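Local coordinates for protein PA0821 (Pseudomonas aeruginosa, PDB 7DRG) that probably serves as the immunity protein (antitoxin) that protects the bacterium from a putative VRR-NUC nuclease effector of the type VI secretion system, at residues 11-25 against 193-205. Residues are numbered along the deposited sequence; the frame is centred on the assembly and turned at random.
Sequences LAKQPHLLEIAGNLL and NDEPSEAFMAARM
Arg204 grips the backbone carbonyls of Leu11 and Pro15 and shows how one guanidinium can join two parts of a fold, here helix 191-204 packed against the N-terminal helix-loop-strand segment 11-25. NH2 gives a nearly straight bond (169°) to Leu11 O of helix 4-13, 2.7 Å away and on a lone pair in the carbonyl plane. Arg204 NE donates to Pro15 O at 2.8 Å, and both acceptors lie in the guanidinium plane, which fixes its rotation. A bend at chi3 (56°) swings the group round to present this edge, while Leu11 CD2 sits over one face. NH1 turns instead to Ser197 OG of the second subunit, tying this bridge to the dimer.

Between the two ends the packing is apolar. Leu11 meets the Phe200 ring at its edge, CD2 lying 3.7 Å from CE2. The selenomethionine Met201, bent at chi2 and chi3, brings CE against both Leu11 CD2 and Leu17 CD1, and Leu25 CB touches Pro196 CB.

Strand 19-22 runs roughly antiparallel to the helix (147°), and a type II turn runs from Ala21 to Leu24. Here Asp194 OD1 accepts from Asn23 N at 2.9 Å on its syn side, and OD2 is held by Tyr33 OH. Two waters bridge the segments, one donating to both Ala21 O and Asp194 OD1 while accepting from Ser197 OG; the other donates to Ser197 OG and Asn193 O and accepts from Leu25 N at 3.0 Å.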
loop_
_atom_site.group_PDB
_atom_site.type_symbol
_atom_site.label_atom_id
_atom_site.label_comp_id
_atom_site.label_asym_id
_atom_site.label_seq_id
_atom_site.Cartn_x
_atom_site.Cartn_y
_atom_site.Cartn_z
ATOM N N LEU B 11 -4.395 -7.962 -3.741
ATOM C CA LEU B 11 -3.476 -7.201 -2.899
ATOM C C LEU B 11 -3.469 -7.699 -1.459
ATOM O O LEU B 11 -2.433 -7.634 -0.787
ATOM C CB LEU B 11 -3.840 -5.718 -2.942
ATOM C CG LEU B 11 -3.590 -5.050 -4.291
ATOM C CD1 LEU B 11 -4.229 -3.671 -4.331
ATOM C CD2 LEU B 11 -2.099 -4.961 -4.559
ATOM N N ALA B 12 -4.605 -8.201 -0.967
ATOM C CA ALA B 12 -4.668 -8.649 0.417
ATOM C C ALA B 12 -3.812 -9.880 0.674
ATOM O O ALA B 12 -3.421 -10.113 1.823
ATOM C CB ALA B 12 -6.116 -8.939 0.816
ATOM N N LYS B 13 -3.497 -10.667 -0.360
ATOM C CA LYS B 13 -2.887 -11.973 -0.146
ATOM C C LYS B 13 -1.457 -12.114 -0.651
ATOM O O LYS B 13 -0.776 -13.060 -0.242
ATOM C CB LYS B 13 -3.748 -13.071 -0.786
ATOM C CG LYS B 13 -5.028 -13.375 -0.016
ATOM C CD LYS B 13 -5.973 -14.233 -0.839
ATOM C CE LYS B 13 -6.229 -13.608 -2.198
ATOM N NZ LYS B 13 -7.261 -14.343 -2.977
ATOM N N GLN B 14 -0.981 -11.226 -1.512
ATOM C CA GLN B 14 0.426 -11.274 -1.867
ATOM C C GLN B 14 0.948 -9.856 -2.022
ATOM O O GLN B 14 0.195 -8.952 -2.412
ATOM C CB GLN B 14 0.665 -12.075 -3.156
ATOM C CG GLN B 14 0.155 -11.418 -4.413
ATOM C CD GLN B 14 0.421 -12.225 -5.680
ATOM O OE1 GLN B 14 0.706 -13.420 -5.642
ATOM N NE2 GLN B 14 0.335 -11.549 -6.822
ATOM N N PRO B 15 2.231 -9.631 -1.729
ATOM C CA PRO B 15 2.749 -8.251 -1.688
ATOM C C PRO B 15 2.757 -7.555 -3.036
ATOM O O PRO B 15 2.547 -6.337 -3.100
ATOM C CB PRO B 15 4.180 -8.436 -1.155
ATOM C CG PRO B 15 4.180 -9.770 -0.480
ATOM C CD PRO B 15 3.212 -10.613 -1.241
ATOM N N HIS B 16 2.988 -8.295 -4.118
ATOM C CA HIS B 16 3.356 -7.731 -5.408
ATOM C C HIS B 16 2.226 -7.842 -6.426
ATOM O O HIS B 16 1.346 -8.701 -6.333
ATOM C CB HIS B 16 4.599 -8.443 -5.961
ATOM C CG HIS B 16 4.417 -9.921 -6.120
ATOM N ND1 HIS B 16 4.357 -10.778 -5.043
ATOM C CD2 HIS B 16 4.259 -10.691 -7.223
ATOM C CE1 HIS B 16 4.180 -12.014 -5.475
ATOM N NE2 HIS B 16 4.119 -11.989 -6.794
ATOM N N LEU B 17 2.275 -6.945 -7.411
ATOM C CA LEU B 17 1.503 -7.042 -8.644
ATOM C C LEU B 17 2.487 -7.152 -9.798
ATOM O O LEU B 17 3.423 -6.352 -9.886
ATOM C CB LEU B 17 0.607 -5.817 -8.859
ATOM C CG LEU B 17 -0.603 -5.555 -7.958
ATOM C CD1 LEU B 17 -1.208 -4.201 -8.285
ATOM C CD2 LEU B 17 -1.646 -6.649 -8.108
ATOM N N LEU B 18 2.277 -8.133 -10.681
ATOM C CA LEU B 18 3.200 -8.324 -11.801
ATOM C C LEU B 18 3.033 -7.244 -12.859
ATOM O O LEU B 18 4.021 -6.717 -13.373
ATOM C CB LEU B 18 3.001 -9.705 -12.429
ATOM C CG LEU B 18 3.128 -10.891 -11.475
ATOM C CD1 LEU B 18 2.895 -12.209 -12.235
ATOM C CD2 LEU B 18 4.504 -10.892 -10.792
ATOM N N GLU B 19 1.798 -6.896 -13.189
ATOM C CA GLU B 19 1.498 -5.873 -14.177
ATOM C C GLU B 19 0.499 -4.914 -13.556
ATOM O O GLU B 19 -0.413 -5.348 -12.846
ATOM C CB GLU B 19 0.925 -6.507 -15.451
ATOM C CG GLU B 19 0.842 -5.600 -16.657
ATOM C CD GLU B 19 0.336 -6.342 -17.880
ATOM O OE1 GLU B 19 -0.890 -6.325 -18.126
ATOM O OE2 GLU B 19 1.162 -6.959 -18.585
ATOM N N ILE B 20 0.672 -3.611 -13.782
ATOM C CA ILE B 20 -0.210 -2.616 -13.167
ATOM C C ILE B 20 -0.747 -1.685 -14.242
ATOM O O ILE B 20 0.024 -1.109 -15.017
ATOM C CB ILE B 20 0.495 -1.800 -12.067
ATOM C CG1 ILE B 20 1.148 -2.725 -11.035
ATOM C CG2 ILE B 20 -0.521 -0.909 -11.347
ATOM C CD1 ILE B 20 1.891 -1.980 -9.948
ATOM N N ALA B 21 -2.070 -1.510 -14.267
ATOM C CA ALA B 21 -2.679 -0.630 -15.251
ATOM C C ALA B 21 -2.223 0.808 -15.042
ATOM O O ALA B 21 -1.971 1.249 -13.916
ATOM C CB ALA B 21 -4.205 -0.714 -15.166
ATOM N N GLY B 22 -2.122 1.540 -16.147
ATOM C CA GLY B 22 -1.677 2.918 -16.062
ATOM C C GLY B 22 -2.643 3.751 -15.239
ATOM O O GLY B 22 -3.861 3.577 -15.313
ATOM N N ASN B 23 -2.083 4.647 -14.428
ATOM C CA ASN B 23 -2.852 5.599 -13.637
ATOM C C ASN B 23 -3.726 4.917 -12.584
ATOM O O ASN B 23 -4.727 5.500 -12.144
ATOM C CB ASN B 23 -3.716 6.486 -14.551
ATOM C CG ASN B 23 -3.945 7.863 -13.980
ATOM O OD1 ASN B 23 -3.001 8.546 -13.594
ATOM N ND2 ASN B 23 -5.207 8.279 -13.915
ATOM N N LEU B 24 -3.372 3.701 -12.154
ATOM C CA LEU B 24 -4.266 2.921 -11.296
ATOM C C LEU B 24 -4.456 3.564 -9.928
ATOM O O LEU B 24 -5.573 3.593 -9.401
ATOM C CB LEU B 24 -3.735 1.495 -11.126
ATOM C CG LEU B 24 -4.519 0.629 -10.130
ATOM C CD1 LEU B 24 -5.885 0.255 -10.676
ATOM C CD2 LEU B 24 -3.748 -0.613 -9.738
ATOM N N LEU B 25 -3.380 4.060 -9.322
ATOM C CA LEU B 25 -3.434 4.569 -7.950
ATOM C C LEU B 25 -3.804 6.037 -7.916
ATOM O O LEU B 25 -3.307 6.815 -7.093
ATOM C CB LEU B 25 -2.107 4.312 -7.239
ATOM C CG LEU B 25 -1.885 2.965 -6.531
ATOM C CD1 LEU B 25 -2.769 2.843 -5.298
ATOM C CD2 LEU B 25 -2.106 1.774 -7.462
ATOM N N ASN B 193 2.074 9.463 -13.955
ATOM C CA ASN B 193 0.833 8.810 -13.548
ATOM C C ASN B 193 1.086 7.575 -12.703
ATOM O O ASN B 193 0.199 7.143 -11.958
ATOM C CB ASN B 193 0.013 8.363 -14.762
ATOM C CG ASN B 193 -0.464 9.512 -15.615
ATOM O OD1 ASN B 193 -0.520 10.656 -15.168
ATOM N ND2 ASN B 193 -0.833 9.205 -16.854
ATOM N N ASP B 194 2.272 6.985 -12.820
ATOM C CA ASP B 194 2.489 5.638 -12.349
ATOM C C ASP B 194 3.469 5.528 -11.195
ATOM O O ASP B 194 3.530 4.464 -10.572
ATOM C CB ASP B 194 2.931 4.766 -13.531
ATOM C CG ASP B 194 1.865 4.719 -14.613
ATOM O OD1 ASP B 194 0.746 4.245 -14.323
ATOM O OD2 ASP B 194 2.111 5.216 -15.729
ATOM N N GLU B 195 4.206 6.590 -10.873
ATOM C CA GLU B 195 4.969 6.604 -9.628
ATOM C C GLU B 195 4.130 6.245 -8.406
ATOM O O GLU B 195 4.659 5.562 -7.513
ATOM C CB GLU B 195 5.633 7.972 -9.423
ATOM C CG GLU B 195 6.743 8.279 -10.423
ATOM C CD GLU B 195 7.461 9.582 -10.124
ATOM O OE1 GLU B 195 6.875 10.445 -9.435
ATOM O OE2 GLU B 195 8.618 9.743 -10.577
ATOM N N PRO B 196 2.860 6.652 -8.285
ATOM C CA PRO B 196 2.091 6.215 -7.109
ATOM C C PRO B 196 1.961 4.708 -6.997
ATOM O O PRO B 196 1.938 4.181 -5.875
ATOM C CB PRO B 196 0.729 6.892 -7.315
ATOM C CG PRO B 196 1.028 8.085 -8.129
ATOM C CD PRO B 196 2.126 7.671 -9.062
ATOM N N SER B 197 1.856 3.998 -8.126
ATOM C CA SER B 197 1.839 2.538 -8.081
ATOM C C SER B 197 3.138 1.998 -7.505
ATOM O O SER B 197 3.126 1.071 -6.686
ATOM C CB SER B 197 1.601 1.969 -9.480
ATOM O OG SER B 197 0.398 2.464 -10.047
ATOM N N GLU B 198 4.270 2.569 -7.925
ATOM C CA GLU B 198 5.560 2.163 -7.380
ATOM C C GLU B 198 5.654 2.465 -5.884
ATOM O O GLU B 198 6.164 1.650 -5.106
ATOM C CB GLU B 198 6.676 2.861 -8.160
ATOM C CG GLU B 198 8.074 2.517 -7.697
ATOM C CD GLU B 198 9.134 3.198 -8.542
ATOM O OE1 GLU B 198 9.100 4.438 -8.674
ATOM O OE2 GLU B 198 9.998 2.486 -9.092
ATOM N N ALA B 199 5.138 3.621 -5.455
ATOM C CA ALA B 199 5.211 3.981 -4.041
ATOM C C ALA B 199 4.375 3.034 -3.184
ATOM O O ALA B 199 4.791 2.640 -2.087
ATOM C CB ALA B 199 4.755 5.428 -3.853
ATOM N N PHE B 200 3.196 2.654 -3.679
ATOM C CA PHE B 200 2.339 1.718 -2.960
ATOM C C PHE B 200 3.012 0.359 -2.826
ATOM O O PHE B 200 2.993 -0.259 -1.755
ATOM C CB PHE B 200 1.006 1.614 -3.703
ATOM C CG PHE B 200 0.107 0.512 -3.229
ATOM C CD1 PHE B 200 -0.269 0.415 -1.901
ATOM C CD2 PHE B 200 -0.406 -0.398 -4.135
ATOM C CE1 PHE B 200 -1.127 -0.590 -1.477
ATOM C CE2 PHE B 200 -1.259 -1.405 -3.722
ATOM C CZ PHE B 200 -1.616 -1.505 -2.389
HETATM N N MSE B 201 3.638 -0.105 -3.897
HETATM C CA MSE B 201 4.347 -1.372 -3.885
HETATM C C MSE B 201 5.570 -1.346 -2.964
HETATM O O MSE B 201 5.849 -2.325 -2.269
HETATM C CB MSE B 201 4.746 -1.732 -5.313
HETATM C CG MSE B 201 3.585 -2.218 -6.158
HETATM SE SE MSE B 201 2.804 -3.816 -5.360
HETATM C CE MSE B 201 0.957 -3.364 -5.524
ATOM N N ALA B 202 6.283 -0.218 -2.956
ATOM C CA ALA B 202 7.506 -0.103 -2.167
ATOM C C ALA B 202 7.240 -0.357 -0.691
ATOM O O ALA B 202 8.044 -1.002 -0.009
ATOM C CB ALA B 202 8.123 1.280 -2.358
ATOM N N ALA B 203 6.115 0.149 -0.180
ATOM C CA ALA B 203 5.788 -0.037 1.227
ATOM C C ALA B 203 5.526 -1.498 1.575
ATOM O O ALA B 203 5.653 -1.871 2.744
ATOM C CB ALA B 203 4.581 0.828 1.593
ATOM N N ARG B 204 5.191 -2.331 0.589
ATOM C CA ARG B 204 4.882 -3.740 0.805
ATOM C C ARG B 204 6.027 -4.682 0.463
ATOM O O ARG B 204 6.042 -5.817 0.952
ATOM C CB ARG B 204 3.666 -4.139 -0.035
ATOM C CG ARG B 204 2.474 -3.222 0.147
ATOM C CD ARG B 204 1.638 -3.169 -1.119
ATOM N NE ARG B 204 1.203 -4.496 -1.545
ATOM C CZ ARG B 204 0.053 -5.055 -1.178
ATOM N NH1 ARG B 204 -0.773 -4.403 -0.368
ATOM N NH2 ARG B 204 -0.272 -6.264 -1.616
HETATM N N MSE B 205 6.959 -4.253 -0.380
HETATM C CA MSE B 205 8.006 -5.126 -0.900
HETATM C C MSE B 205 9.380 -4.523 -0.616
HETATM O O MSE B 205 9.898 -3.763 -1.426
HETATM C CB MSE B 205 7.838 -5.338 -2.413
HETATM C CG MSE B 205 6.467 -5.864 -2.873
HETATM SE SE MSE B 205 6.226 -5.480 -4.790
HETATM C CE MSE B 205 7.134 -3.839 -4.722
HETATM O O HOH W 1 0.400 2.102 -12.720
HETATM O O HOH W 2 -0.740 5.021 -10.307
#